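Local coordinates for protein congerin-1 (Conger myriaster, PDB 1C1L) that binds beta-galactosides as a homodimeric galectin, although its physiological function is not yet known, at residues F10-G15 against L92-N97; N57-N62 against T78-S83; S63-D68 against N113-E118; Y87-L92 against D102-P107. One frame throughout, in Å; residues are numbered along the deposited sequence.

Contact 1. Residues F10-G15 against L92-N97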
loop_
_atom_site.group_PDB
_atom_site.type_symbol
_atom_site.label_atom_id
_atom_site.label_comp_id
_atom_site.label_asym_id
_atom_site.label_seq_id
_atom_site.Cartn_x
_atom_site.Cartn_y
_atom_site.Cartn_z
ATOM N N PHE A 10 -1.393 1.206 -7.746
ATOM C CA PHE A 10 -2.663 0.753 -7.219
ATOM C C PHE A 10 -3.821 1.657 -7.613
ATOM O O PHE A 10 -3.992 2.731 -7.044
ATOM C CB PHE A 10 -2.579 0.647 -5.682
ATOM C CG PHE A 10 -1.856 -0.570 -5.101
ATOM C CD1 PHE A 10 -1.315 -1.580 -5.913
ATOM C CD2 PHE A 10 -1.754 -0.692 -3.715
ATOM C CE1 PHE A 10 -0.690 -2.681 -5.337
ATOM C CE2 PHE A 10 -1.130 -1.801 -3.149
ATOM C CZ PHE A 10 -0.601 -2.792 -3.959
ATOM N N ASP A 11 -4.580 1.295 -8.636
ATOM C CA ASP A 11 -5.764 2.046 -9.013
ATOM C C ASP A 11 -6.938 1.252 -8.506
ATOM O O ASP A 11 -7.318 0.223 -9.071
ATOM C CB ASP A 11 -5.934 2.188 -10.517
ATOM C CG ASP A 11 -4.871 2.998 -11.214
ATOM O OD1 ASP A 11 -4.387 3.963 -10.643
ATOM O OD2 ASP A 11 -4.525 2.657 -12.340
ATOM N N PHE A 12 -7.528 1.695 -7.412
ATOM C CA PHE A 12 -8.662 0.995 -6.852
ATOM C C PHE A 12 -9.887 1.452 -7.629
ATOM O O PHE A 12 -10.534 2.452 -7.305
ATOM C CB PHE A 12 -8.756 1.329 -5.348
ATOM C CG PHE A 12 -9.852 0.562 -4.619
ATOM C CD1 PHE A 12 -10.221 -0.714 -5.041
ATOM C CD2 PHE A 12 -10.500 1.145 -3.530
ATOM C CE1 PHE A 12 -11.233 -1.414 -4.390
ATOM C CE2 PHE A 12 -11.514 0.442 -2.876
ATOM C CZ PHE A 12 -11.881 -0.835 -3.303
ATOM N N THR A 13 -10.133 0.750 -8.728
ATOM C CA THR A 13 -11.258 1.051 -9.606
ATOM C C THR A 13 -12.308 -0.031 -9.442
ATOM O O THR A 13 -12.061 -1.036 -8.754
ATOM C CB THR A 13 -10.793 1.098 -11.085
ATOM O OG1 THR A 13 -10.146 -0.142 -11.374
ATOM C CG2 THR A 13 -9.843 2.261 -11.343
ATOM N N VAL A 14 -13.471 0.122 -10.083
ATOM C CA VAL A 14 -14.492 -0.908 -10.065
ATOM C C VAL A 14 -13.909 -2.244 -10.529
ATOM O O VAL A 14 -13.179 -2.323 -11.521
ATOM C CB VAL A 14 -15.651 -0.450 -10.983
ATOM C CG1 VAL A 14 -16.570 -1.625 -11.312
ATOM C CG2 VAL A 14 -16.437 0.651 -10.282
ATOM N N GLY A 15 -14.191 -3.279 -9.742
ATOM C CA GLY A 15 -13.772 -4.634 -10.052
ATOM C C GLY A 15 -12.469 -5.054 -9.383
ATOM O O GLY A 15 -12.147 -6.236 -9.416
ATOM N N LEU A 92 -12.260 -4.981 0.282
ATOM C CA LEU A 92 -13.279 -4.119 -0.261
ATOM C C LEU A 92 -13.240 -4.182 -1.778
ATOM O O LEU A 92 -12.169 -4.213 -2.393
ATOM C CB LEU A 92 -13.047 -2.671 0.126
ATOM C CG LEU A 92 -12.754 -2.217 1.546
ATOM C CD1 LEU A 92 -12.477 -0.726 1.577
ATOM C CD2 LEU A 92 -13.969 -2.486 2.409
ATOM N N SER A 93 -14.409 -4.212 -2.378
ATOM C CA SER A 93 -14.555 -4.053 -3.801
ATOM C C SER A 93 -15.847 -3.266 -3.980
ATOM O O SER A 93 -16.610 -3.062 -3.020
ATOM C CB SER A 93 -14.629 -5.422 -4.491
ATOM O OG SER A 93 -15.651 -6.294 -4.020
ATOM N N TYR A 94 -16.124 -2.771 -5.172
ATOM C CA TYR A 94 -17.327 -2.008 -5.396
ATOM C C TYR A 94 -17.683 -1.962 -6.865
ATOM O O TYR A 94 -16.859 -2.258 -7.740
ATOM C CB TYR A 94 -17.141 -0.580 -4.870
ATOM C CG TYR A 94 -16.074 0.268 -5.546
ATOM C CD1 TYR A 94 -14.713 0.092 -5.266
ATOM C CD2 TYR A 94 -16.493 1.259 -6.424
ATOM C CE1 TYR A 94 -13.773 0.930 -5.872
ATOM C CE2 TYR A 94 -15.562 2.096 -7.029
ATOM C CZ TYR A 94 -14.213 1.924 -6.743
ATOM O OH TYR A 94 -13.327 2.811 -7.302
ATOM N N ASP A 95 -18.935 -1.672 -7.142
ATOM C CA ASP A 95 -19.326 -1.349 -8.494
ATOM C C ASP A 95 -20.012 0.015 -8.391
ATOM O O ASP A 95 -20.025 0.598 -7.302
ATOM C CB ASP A 95 -20.243 -2.452 -9.040
ATOM C CG ASP A 95 -21.469 -2.833 -8.231
ATOM O OD1 ASP A 95 -22.121 -1.984 -7.632
ATOM O OD2 ASP A 95 -21.781 -4.010 -8.233
ATOM N N ILE A 96 -20.708 0.502 -9.424
ATOM C CA ILE A 96 -21.307 1.834 -9.406
ATOM C C ILE A 96 -22.448 1.935 -8.384
ATOM O O ILE A 96 -22.767 3.030 -7.924
ATOM C CB ILE A 96 -21.776 2.165 -10.891
ATOM C CG1 ILE A 96 -22.216 3.621 -11.052
ATOM C CG2 ILE A 96 -22.964 1.304 -11.260
ATOM C CD1 ILE A 96 -21.071 4.627 -11.181
ATOM N N ASN A 97 -23.017 0.814 -7.951
ATOM C CA ASN A 97 -24.142 0.776 -7.009
ATOM C C ASN A 97 -23.807 0.488 -5.561
ATOM O O ASN A 97 -24.403 1.055 -4.648
ATOM C CB ASN A 97 -25.152 -0.280 -7.383
ATOM C CG ASN A 97 -25.659 -0.133 -8.793
ATOM O OD1 ASN A 97 -26.005 0.961 -9.225
ATOM N ND2 ASN A 97 -25.702 -1.201 -9.577
HETATM O O HOH W 1 -13.783 -2.627 -6.843
#
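The hydroxyl of Tyr94 donates to the carbonyl of Phe12, with OH 2.8 Å from O. The donor sits 30° out of the carbonyl plane, while the oxygen it reaches lies in the plane of the tyrosine ring. The same two residues also meet ring to ring. The edge of Tyr94 points at the face of Phe12 in a T-shaped pair, planes 81° apart and centroids 5.0 Å apart, with Tyr94 CE1 over the centre of the phenylalanine. A chi1 of 64° turns the tyrosine ring back over its own main chain toward the loop, and Val14 packs across it through CG2, 3.7 Å from Tyr94 CE2. Phe12 CZ reaches on to Leu92, 4.1 Å from its CB.

Water 1 ties the two backbones together, accepting from Tyr94 N at 2.9 Å and able to donate to Thr13 O at 3.0 Å. Gly15 N adds two weak bonds, to the water and directly to Tyr94 O. Phe12 is the centre of an inverse gamma turn, and its ring also touches Leu136 of strand 129-136, while Asp11 bonds to Gly4 N of the second subunit. Tyr94 thus gives Phe12 both a hydrogen bond, through OH to the main-chain carbonyl, and a ring edge, and so helps fasten the loop between strands 5-7 and 18-24 to the end of strand 87-94.

Contact 2. Residues N57-N62 against T78-S83; sequences NTIVMN and TNFTLS. With GAL (beta-D-galactopyranose), chain B.
Strand 55-64 belongs to the sugar-binding sheet of the galectin beta-sandwich, and at the corner where the chain turns Asn57 lies across the ring of Phe80, from the loop after strand 75-77. Asn57 CA stands 3.7 Å from the ring centroid, a CH-pi contact over the face. The asparagine's amide, turned only 18° from the ring plane, lies above the rim, with OD1 3.6 Å from Phe80 CE1. With chi1 at -166°, Phe80 carries its ring away from its own backbone N and beneath this corner. Ile59 closes in obliquely, CG1 to Phe80 CD2 3.9 Å, and its CD1 rests against Asn79 O.

Asn57 and Thr58 both face Arg49, forming a G1 beta bulge in the pairing with strand 41-52. No hydrogen bond joins the two segments, so the link between them is one of packing; His48 and Phe50 extend the aromatic group with edge-to-face contacts to Phe80. Further along the strand the role changes to ligand binding. Asn62 ND2 donates to O6 of the bound galactose at 2.9 Å in a nearly straight bond (171°) and also bonds to Glu72 O, which should steady the amide. Val60 CG1 comes to 3.9 Å from the same O6, while His45, Glu74, Arg30 and Arg49 also hydrogen-bond to the galactose.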
loop_
_atom_site.group_PDB
_atom_site.type_symbol
_atom_site.label_atom_id
_atom_site.label_comp_id
_atom_site.label_asym_id
_atom_site.label_seq_id
_atom_site.Cartn_x
_atom_site.Cartn_y
_atom_site.Cartn_z
ATOM N N ASN A 57 -19.448 -3.635 20.445
ATOM C CA ASN A 57 -19.326 -4.574 19.335
ATOM C C ASN A 57 -20.320 -4.379 18.201
ATOM O O ASN A 57 -21.014 -5.280 17.708
ATOM C CB ASN A 57 -19.390 -5.999 19.885
ATOM C CG ASN A 57 -18.188 -6.342 20.755
ATOM O OD1 ASN A 57 -17.171 -5.649 20.790
ATOM N ND2 ASN A 57 -18.162 -7.419 21.511
ATOM N N THR A 58 -20.282 -3.139 17.729
ATOM C CA THR A 58 -21.155 -2.696 16.658
ATOM C C THR A 58 -20.309 -2.193 15.490
ATOM O O THR A 58 -19.271 -1.560 15.697
ATOM C CB THR A 58 -22.080 -1.546 17.144
ATOM O OG1 THR A 58 -22.724 -1.986 18.335
ATOM C CG2 THR A 58 -23.116 -1.141 16.097
ATOM N N ILE A 59 -20.707 -2.536 14.275
ATOM C CA ILE A 59 -20.096 -2.031 13.050
ATOM C C ILE A 59 -21.031 -0.920 12.604
ATOM O O ILE A 59 -22.255 -1.111 12.520
ATOM C CB ILE A 59 -20.046 -3.099 11.925
ATOM C CG1 ILE A 59 -19.145 -4.264 12.304
ATOM C CG2 ILE A 59 -19.518 -2.439 10.639
ATOM C CD1 ILE A 59 -19.364 -5.481 11.383
ATOM N N VAL A 60 -20.461 0.240 12.318
ATOM C CA VAL A 60 -21.187 1.385 11.821
ATOM C C VAL A 60 -20.559 1.742 10.479
ATOM O O VAL A 60 -19.339 1.921 10.385
ATOM C CB VAL A 60 -21.058 2.584 12.781
ATOM C CG1 VAL A 60 -21.740 3.810 12.189
ATOM C CG2 VAL A 60 -21.705 2.245 14.120
ATOM N N MET A 61 -21.376 1.881 9.459
ATOM C CA MET A 61 -20.951 2.275 8.128
ATOM C C MET A 61 -21.639 3.577 7.766
ATOM O O MET A 61 -22.834 3.776 8.041
ATOM C CB MET A 61 -21.334 1.216 7.117
ATOM C CG MET A 61 -20.577 -0.075 7.344
ATOM S SD MET A 61 -21.126 -1.356 6.201
ATOM C CE MET A 61 -22.490 -1.973 7.142
ATOM N N ASN A 62 -20.883 4.480 7.157
ATOM C CA ASN A 62 -21.429 5.751 6.752
ATOM C C ASN A 62 -20.515 6.359 5.695
ATOM O O ASN A 62 -19.505 5.739 5.322
ATOM C CB ASN A 62 -21.518 6.656 7.970
ATOM C CG ASN A 62 -22.626 7.692 7.850
ATOM O OD1 ASN A 62 -23.192 7.941 6.784
ATOM N ND2 ASN A 62 -22.959 8.367 8.940
ATOM N N THR A 78 -24.471 -5.812 14.090
ATOM C CA THR A 78 -23.833 -6.333 15.283
ATOM C C THR A 78 -23.282 -7.722 14.998
ATOM O O THR A 78 -23.090 -8.551 15.891
ATOM C CB THR A 78 -24.812 -6.397 16.459
ATOM O OG1 THR A 78 -25.963 -7.128 16.022
ATOM C CG2 THR A 78 -25.050 -5.003 17.000
ATOM N N ASN A 79 -23.049 -8.070 13.731
ATOM C CA ASN A 79 -22.450 -9.354 13.396
ATOM C C ASN A 79 -20.949 -9.048 13.452
ATOM O O ASN A 79 -20.280 -8.819 12.443
ATOM C CB ASN A 79 -22.910 -9.773 12.001
ATOM C CG ASN A 79 -22.573 -11.238 11.759
ATOM O OD1 ASN A 79 -21.982 -11.889 12.617
ATOM N ND2 ASN A 79 -22.948 -11.822 10.635
ATOM N N PHE A 80 -20.460 -8.936 14.682
ATOM C CA PHE A 80 -19.117 -8.434 14.949
ATOM C C PHE A 80 -18.139 -9.564 15.235
ATOM O O PHE A 80 -18.356 -10.336 16.168
ATOM C CB PHE A 80 -19.243 -7.490 16.126
ATOM C CG PHE A 80 -18.056 -6.580 16.398
ATOM C CD1 PHE A 80 -16.959 -7.032 17.140
ATOM C CD2 PHE A 80 -18.114 -5.253 15.973
ATOM C CE1 PHE A 80 -15.934 -6.142 17.464
ATOM C CE2 PHE A 80 -17.083 -4.369 16.305
ATOM C CZ PHE A 80 -15.997 -4.809 17.058
ATOM N N THR A 81 -17.051 -9.699 14.475
ATOM C CA THR A 81 -16.166 -10.838 14.645
ATOM C C THR A 81 -14.714 -10.505 14.973
ATOM O O THR A 81 -13.894 -11.416 15.139
ATOM C CB THR A 81 -16.252 -11.722 13.347
ATOM O OG1 THR A 81 -15.889 -10.910 12.230
ATOM C CG2 THR A 81 -17.651 -12.292 13.113
ATOM N N LEU A 82 -14.346 -9.224 15.034
ATOM C CA LEU A 82 -12.962 -8.885 15.337
ATOM C C LEU A 82 -12.757 -8.832 16.848
ATOM O O LEU A 82 -13.709 -8.670 17.620
ATOM C CB LEU A 82 -12.587 -7.539 14.689
ATOM C CG LEU A 82 -12.749 -7.385 13.165
ATOM C CD1 LEU A 82 -12.130 -6.064 12.723
ATOM C CD2 LEU A 82 -12.045 -8.520 12.429
ATOM N N SER A 83 -11.500 -8.914 17.259
ATOM C CA SER A 83 -11.121 -8.949 18.649
ATOM C C SER A 83 -9.941 -8.030 18.870
ATOM O O SER A 83 -9.059 -7.852 18.024
ATOM C CB SER A 83 -10.730 -10.368 19.040
ATOM O OG SER A 83 -11.649 -11.339 18.557
HETATM C C1 GAL B . -20.103 9.491 14.670
HETATM C C2 GAL B . -18.628 9.468 15.073
HETATM C C3 GAL B . -17.731 9.569 13.838
HETATM C C4 GAL B . -18.127 8.514 12.789
HETATM C C5 GAL B . -19.624 8.581 12.520
HETATM C C6 GAL B . -20.085 7.496 11.570
HETATM O O2 GAL B . -18.370 10.566 15.940
HETATM O O3 GAL B . -16.382 9.385 14.236
HETATM O O4 GAL B . -17.769 7.231 13.278
HETATM O O5 GAL B . -20.375 8.440 13.751
HETATM O O6 GAL B . -21.459 7.622 11.301
#

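Contact 3. Residues S63-D68 against N113-E118; sequences STLKGD and NRYSKE
A buried serine gripped by two polar groups, with a leucine packed on the neighbouring tyrosine ring, joins the end of strand 55-64 to the loop that follows strand 108-112. Ser63 OG is held between two partners: it accepts from Arg114 NH1 at 3.0 Å and donates to Tyr115 OH at 2.8 Å. The arginine bond is almost straight (172°), and the oxygen lies at the edge of the guanidinium, in its plane. Arg114 gets there with an extended chain from CG to NE, its CD passing 3.2 Å from Ser63 OG.

The tyrosine ring is covered on both faces. Leu65 CD2 sits over the centre of one, 3.8 Å from the centroid, while Arg114 CB lies on the opposite face, displaced toward the rim. Both Arg114 and Tyr115 occupy the middle of a type I beta turn running from Asn113 to Ser116. Asn113 OD1 accepts from Lys117 N at 3.0 Å, and its ND2 returns a bond to Lys117 O, tying the two residues together within the loop. On the strand side Thr64 OG1 accepts from Lys66 N, an ST turn, and donates to Gly67 O at 2.7 Å along a lone pair in the carbonyl plane. Both partners of Ser63 reach on toward the predicted galactoside-binding stretch: Arg114 NH2 bonds to Thr73 O, and Tyr115 OH to Glu72 OE2.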
loop_
_atom_site.group_PDB
_atom_site.type_symbol
_atom_site.label_atom_id
_atom_site.label_comp_id
_atom_site.label_asym_id
_atom_site.label_seq_id
_atom_site.Cartn_x
_atom_site.Cartn_y
_atom_site.Cartn_z
ATOM N N SER A 63 -20.853 7.551 5.234
ATOM C CA SER A 63 -20.082 8.347 4.303
ATOM C C SER A 63 -20.226 9.808 4.730
ATOM O O SER A 63 -21.040 10.157 5.606
ATOM C CB SER A 63 -20.641 8.125 2.903
ATOM O OG SER A 63 -21.976 8.594 2.778
ATOM N N THR A 64 -19.406 10.676 4.138
ATOM C CA THR A 64 -19.473 12.096 4.394
ATOM C C THR A 64 -18.831 12.831 3.225
ATOM O O THR A 64 -17.844 12.377 2.634
ATOM C CB THR A 64 -18.739 12.479 5.713
ATOM O OG1 THR A 64 -18.942 13.886 5.814
ATOM C CG2 THR A 64 -17.261 12.095 5.785
ATOM N N LEU A 65 -19.430 13.955 2.890
ATOM C CA LEU A 65 -18.871 14.875 1.921
ATOM C C LEU A 65 -18.268 16.068 2.638
ATOM O O LEU A 65 -17.655 16.930 2.008
ATOM C CB LEU A 65 -19.970 15.324 0.968
ATOM C CG LEU A 65 -20.500 14.299 -0.037
ATOM C CD1 LEU A 65 -21.667 14.884 -0.809
ATOM C CD2 LEU A 65 -19.367 13.876 -0.965
ATOM N N LYS A 66 -18.439 16.181 3.960
ATOM C CA LYS A 66 -17.958 17.356 4.670
ATOM C C LYS A 66 -17.260 16.973 5.966
ATOM O O LYS A 66 -17.499 17.558 7.042
ATOM C CB LYS A 66 -19.100 18.309 5.033
ATOM C CG LYS A 66 -19.935 18.975 3.944
ATOM C CD LYS A 66 -20.475 20.319 4.445
ATOM C CE LYS A 66 -21.084 20.373 5.842
ATOM N NZ LYS A 66 -22.208 19.475 6.028
ATOM N N GLY A 67 -16.433 15.945 5.937
ATOM C CA GLY A 67 -15.694 15.511 7.114
ATOM C C GLY A 67 -16.603 15.167 8.285
ATOM O O GLY A 67 -17.695 14.611 8.129
ATOM N N ASP A 68 -16.204 15.584 9.466
ATOM C CA ASP A 68 -16.944 15.275 10.674
ATOM C C ASP A 68 -18.290 15.981 10.774
ATOM O O ASP A 68 -19.118 15.624 11.611
ATOM C CB ASP A 68 -16.071 15.618 11.872
ATOM C CG ASP A 68 -16.542 14.950 13.157
ATOM O OD1 ASP A 68 -16.871 13.768 13.142
ATOM O OD2 ASP A 68 -16.593 15.631 14.180
ATOM N N ASN A 113 -23.040 2.797 -2.861
ATOM C CA ASN A 113 -22.020 3.669 -3.412
ATOM C C ASN A 113 -22.821 4.942 -3.629
ATOM O O ASN A 113 -23.374 5.238 -4.693
ATOM C CB ASN A 113 -21.491 3.118 -4.737
ATOM C CG ASN A 113 -20.401 3.953 -5.389
ATOM O OD1 ASN A 113 -20.193 5.128 -5.062
ATOM N ND2 ASN A 113 -19.637 3.418 -6.327
ATOM N N ARG A 114 -22.912 5.739 -2.575
ATOM C CA ARG A 114 -23.724 6.951 -2.561
ATOM C C ARG A 114 -23.373 8.016 -3.585
ATOM O O ARG A 114 -24.242 8.696 -4.135
ATOM C CB ARG A 114 -23.658 7.537 -1.155
ATOM C CG ARG A 114 -24.412 6.633 -0.194
ATOM C CD ARG A 114 -24.287 7.097 1.241
ATOM N NE ARG A 114 -25.220 6.384 2.099
ATOM C CZ ARG A 114 -25.203 6.477 3.434
ATOM N NH1 ARG A 114 -24.298 7.190 4.103
ATOM N NH2 ARG A 114 -26.114 5.787 4.111
ATOM N N TYR A 115 -22.097 8.132 -3.916
ATOM C CA TYR A 115 -21.632 9.183 -4.799
ATOM C C TYR A 115 -21.273 8.683 -6.200
ATOM O O TYR A 115 -20.644 9.414 -6.958
ATOM C CB TYR A 115 -20.436 9.885 -4.123
ATOM C CG TYR A 115 -20.719 10.240 -2.665
ATOM C CD1 TYR A 115 -21.897 10.913 -2.313
ATOM C CD2 TYR A 115 -19.820 9.832 -1.686
ATOM C CE1 TYR A 115 -22.171 11.161 -0.966
ATOM C CE2 TYR A 115 -20.090 10.082 -0.344
ATOM C CZ TYR A 115 -21.268 10.741 -0.002
ATOM O OH TYR A 115 -21.559 10.964 1.319
ATOM N N SER A 116 -21.669 7.467 -6.571
ATOM C CA SER A 116 -21.384 6.906 -7.893
ATOM C C SER A 116 -19.926 7.031 -8.332
ATOM O O SER A 116 -19.562 7.479 -9.421
ATOM C CB SER A 116 -22.324 7.561 -8.912
ATOM O OG SER A 116 -23.667 7.257 -8.542
ATOM N N LYS A 117 -19.067 6.569 -7.443
ATOM C CA LYS A 117 -17.638 6.611 -7.661
ATOM C C LYS A 117 -17.188 5.391 -8.434
ATOM O O LYS A 117 -17.711 4.299 -8.253
ATOM C CB LYS A 117 -16.890 6.659 -6.338
ATOM C CG LYS A 117 -17.158 7.939 -5.570
ATOM C CD LYS A 117 -16.740 9.106 -6.444
ATOM C CE LYS A 117 -16.642 10.326 -5.580
ATOM N NZ LYS A 117 -16.055 11.372 -6.386
ATOM N N GLU A 118 -16.247 5.608 -9.349
ATOM C CA GLU A 118 -15.655 4.528 -10.112
ATOM C C GLU A 118 -14.157 4.404 -9.888
ATOM O O GLU A 118 -13.522 3.506 -10.447
ATOM C CB GLU A 118 -15.922 4.750 -11.588
ATOM C CG GLU A 118 -17.387 4.454 -11.851
ATOM C CD GLU A 118 -17.850 4.689 -13.268
ATOM O OE1 GLU A 118 -17.642 5.778 -13.802
ATOM O OE2 GLU A 118 -18.436 3.769 -13.824
#

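Contact 4. Residues Y87-L92 against D102-P107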
loop_
_atom_site.group_PDB
_atom_site.type_symbol
_atom_site.label_atom_id
_atom_site.label_comp_id
_atom_site.label_asym_id
_atom_site.label_seq_id
_atom_site.Cartn_x
_atom_site.Cartn_y
_atom_site.Cartn_z
ATOM N N TYR A 87 -4.795 -9.610 14.637
ATOM C CA TYR A 87 -4.519 -9.267 13.260
ATOM C C TYR A 87 -5.877 -9.280 12.541
ATOM O O TYR A 87 -6.704 -10.146 12.830
ATOM C CB TYR A 87 -3.614 -10.351 12.632
ATOM C CG TYR A 87 -3.387 -10.099 11.149
ATOM C CD1 TYR A 87 -2.546 -9.063 10.759
ATOM C CD2 TYR A 87 -4.060 -10.867 10.194
ATOM C CE1 TYR A 87 -2.375 -8.781 9.412
ATOM C CE2 TYR A 87 -3.889 -10.587 8.841
ATOM C CZ TYR A 87 -3.045 -9.542 8.468
ATOM O OH TYR A 87 -2.841 -9.245 7.140
ATOM N N PHE A 88 -6.178 -8.373 11.609
ATOM C CA PHE A 88 -7.419 -8.400 10.854
ATOM C C PHE A 88 -7.074 -8.172 9.386
ATOM O O PHE A 88 -6.019 -7.616 9.057
ATOM C CB PHE A 88 -8.397 -7.278 11.309
ATOM C CG PHE A 88 -7.927 -5.867 10.973
ATOM C CD1 PHE A 88 -7.050 -5.209 11.838
ATOM C CD2 PHE A 88 -8.313 -5.258 9.766
ATOM C CE1 PHE A 88 -6.551 -3.954 11.494
ATOM C CE2 PHE A 88 -7.808 -4.008 9.428
ATOM C CZ PHE A 88 -6.923 -3.355 10.289
ATOM N N GLU A 89 -7.985 -8.589 8.515
ATOM C CA GLU A 89 -7.943 -8.263 7.097
ATOM C C GLU A 89 -9.372 -8.004 6.668
ATOM O O GLU A 89 -10.298 -8.746 7.061
ATOM C CB GLU A 89 -7.473 -9.377 6.194
ATOM C CG GLU A 89 -5.972 -9.459 6.159
ATOM C CD GLU A 89 -5.373 -10.595 5.344
ATOM O OE1 GLU A 89 -6.087 -11.288 4.619
ATOM O OE2 GLU A 89 -4.169 -10.791 5.432
ATOM N N ILE A 90 -9.559 -6.947 5.905
ATOM C CA ILE A 90 -10.849 -6.618 5.337
ATOM C C ILE A 90 -10.610 -6.351 3.853
ATOM O O ILE A 90 -9.714 -5.581 3.489
ATOM C CB ILE A 90 -11.433 -5.370 6.051
ATOM C CG1 ILE A 90 -11.666 -5.634 7.534
ATOM C CG2 ILE A 90 -12.744 -5.011 5.358
ATOM C CD1 ILE A 90 -11.890 -4.318 8.303
ATOM N N THR A 91 -11.382 -6.986 2.985
ATOM C CA THR A 91 -11.302 -6.766 1.551
ATOM C C THR A 91 -12.526 -5.996 1.083
ATOM O O THR A 91 -13.678 -6.337 1.383
ATOM C CB THR A 91 -11.244 -8.091 0.786
ATOM O OG1 THR A 91 -10.104 -8.772 1.278
ATOM C CG2 THR A 91 -11.181 -7.905 -0.738
ATOM N N LEU A 92 -12.260 -4.981 0.282
ATOM C CA LEU A 92 -13.279 -4.119 -0.261
ATOM C C LEU A 92 -13.240 -4.182 -1.778
ATOM O O LEU A 92 -12.169 -4.213 -2.393
ATOM C CB LEU A 92 -13.047 -2.671 0.126
ATOM C CG LEU A 92 -12.754 -2.217 1.546
ATOM C CD1 LEU A 92 -12.477 -0.726 1.577
ATOM C CD2 LEU A 92 -13.969 -2.486 2.409
ATOM N N ASP A 102 -15.803 -7.638 2.655
ATOM C CA ASP A 102 -15.586 -9.000 3.066
ATOM C C ASP A 102 -14.599 -8.986 4.220
ATOM O O ASP A 102 -13.400 -8.757 4.033
ATOM C CB ASP A 102 -15.057 -9.770 1.845
ATOM C CG ASP A 102 -14.730 -11.243 2.025
ATOM O OD1 ASP A 102 -14.337 -11.682 3.103
ATOM O OD2 ASP A 102 -14.856 -11.978 1.053
ATOM N N ILE A 103 -15.086 -9.273 5.429
ATOM C CA ILE A 103 -14.209 -9.338 6.578
ATOM C C ILE A 103 -13.706 -10.772 6.702
ATOM O O ILE A 103 -14.467 -11.744 6.633
ATOM C CB ILE A 103 -14.997 -8.892 7.829
ATOM C CG1 ILE A 103 -15.443 -7.453 7.628
ATOM C CG2 ILE A 103 -14.131 -9.011 9.082
ATOM C CD1 ILE A 103 -16.503 -7.007 8.642
ATOM N N LEU A 104 -12.392 -10.938 6.791
ATOM C CA LEU A 104 -11.809 -12.263 6.882
ATOM C C LEU A 104 -12.278 -12.928 8.161
ATOM O O LEU A 104 -12.148 -12.355 9.243
ATOM C CB LEU A 104 -10.309 -12.175 6.886
ATOM C CG LEU A 104 -9.559 -13.486 6.966
ATOM C CD1 LEU A 104 -9.760 -14.280 5.686
ATOM C CD2 LEU A 104 -8.104 -13.174 7.244
ATOM N N ASP A 105 -12.777 -14.146 7.985
ATOM C CA ASP A 105 -13.419 -14.957 9.015
ATOM C C ASP A 105 -14.659 -14.318 9.631
ATOM O O ASP A 105 -15.164 -14.742 10.672
ATOM C CB ASP A 105 -12.405 -15.277 10.132
ATOM C CG ASP A 105 -11.211 -16.093 9.664
ATOM O OD1 ASP A 105 -11.389 -17.030 8.887
ATOM O OD2 ASP A 105 -10.095 -15.781 10.084
ATOM N N GLY A 106 -15.206 -13.332 8.936
ATOM C CA GLY A 106 -16.355 -12.610 9.402
ATOM C C GLY A 106 -17.395 -12.495 8.316
ATOM O O GLY A 106 -17.402 -13.281 7.369
ATOM N N PRO A 107 -18.320 -11.560 8.448
ATOM C CA PRO A 107 -19.383 -11.381 7.486
ATOM C C PRO A 107 -18.964 -10.636 6.232
ATOM O O PRO A 107 -17.898 -10.009 6.094
ATOM C CB PRO A 107 -20.445 -10.684 8.307
ATOM C CG PRO A 107 -19.607 -9.746 9.150
ATOM C CD PRO A 107 -18.463 -10.657 9.588
HETATM O O HOH W 2 -10.105 -10.554 9.974
HETATM O O HOH W 3 -10.412 -10.272 3.886
#
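The flat carboxylate of Glu89 lies alongside Leu104, whose CD2 comes to 3.8 Å from OE1. Its other oxygen, OE2, takes the hydroxyl of Tyr87 at 2.7 Å on the anti lone pair, at the edge of the tyrosine ring and in its plane; that bond probably helps keep the carboxylate from turning. Phe23 meets the Tyr87 ring edge to face. Leu104, with CG turned away from its backbone N (chi1 -180°), runs beside Glu89 in the same direction.

The main chains pair as antiparallel strands. Thr91 and Asp102 form a hydrogen-bonded pair, Thr91 N to Asp102 O 2.9 Å and Asp102 N to Thr91 O 2.8 Å. Ile90 and Ile103 are a non-hydrogen-bonded pair, with Ile90 CG1 4.2 Å from Ile103 CG1. Beyond them Leu104 N donates to Glu89 O at 3.0 Å, and water 2 bridges Glu89 N and Leu104 O. There the second strand gives way to a type II turn from Ile103 to Gly106. The hairpin of strands 87-94 and 98-103 sits mid-sheet: strand 18-24 pairs with its first strand, strand 108-112 with its second, and the two isoleucines face inward, Ile90 on Leu46 and Ile103 on His48 of the opposite sheet.

Two strands carry much of this set of contacts, one in each sheet of the beta-sandwich. Contacts 1 and 4 use strand 87-94 and share Leu92, with centres 16 Å apart. Contacts 2 and 3 follow one another along strand 55-64 and are coupled by Asn62 OD1, 3.0 Å from Arg114 NH1, so the asparagine that holds the galactose through ND2 has the arginine of contact 3 in its second shell. Asn113 then links contact 3 to contact 1, its ND2 3.0 Å from Asp95 O. Across the other end, Asn79 and Thr81 of contact 2 pack on Pro107 of contact 4. The side chain of Ile90 stays about 14 Å from the galactose.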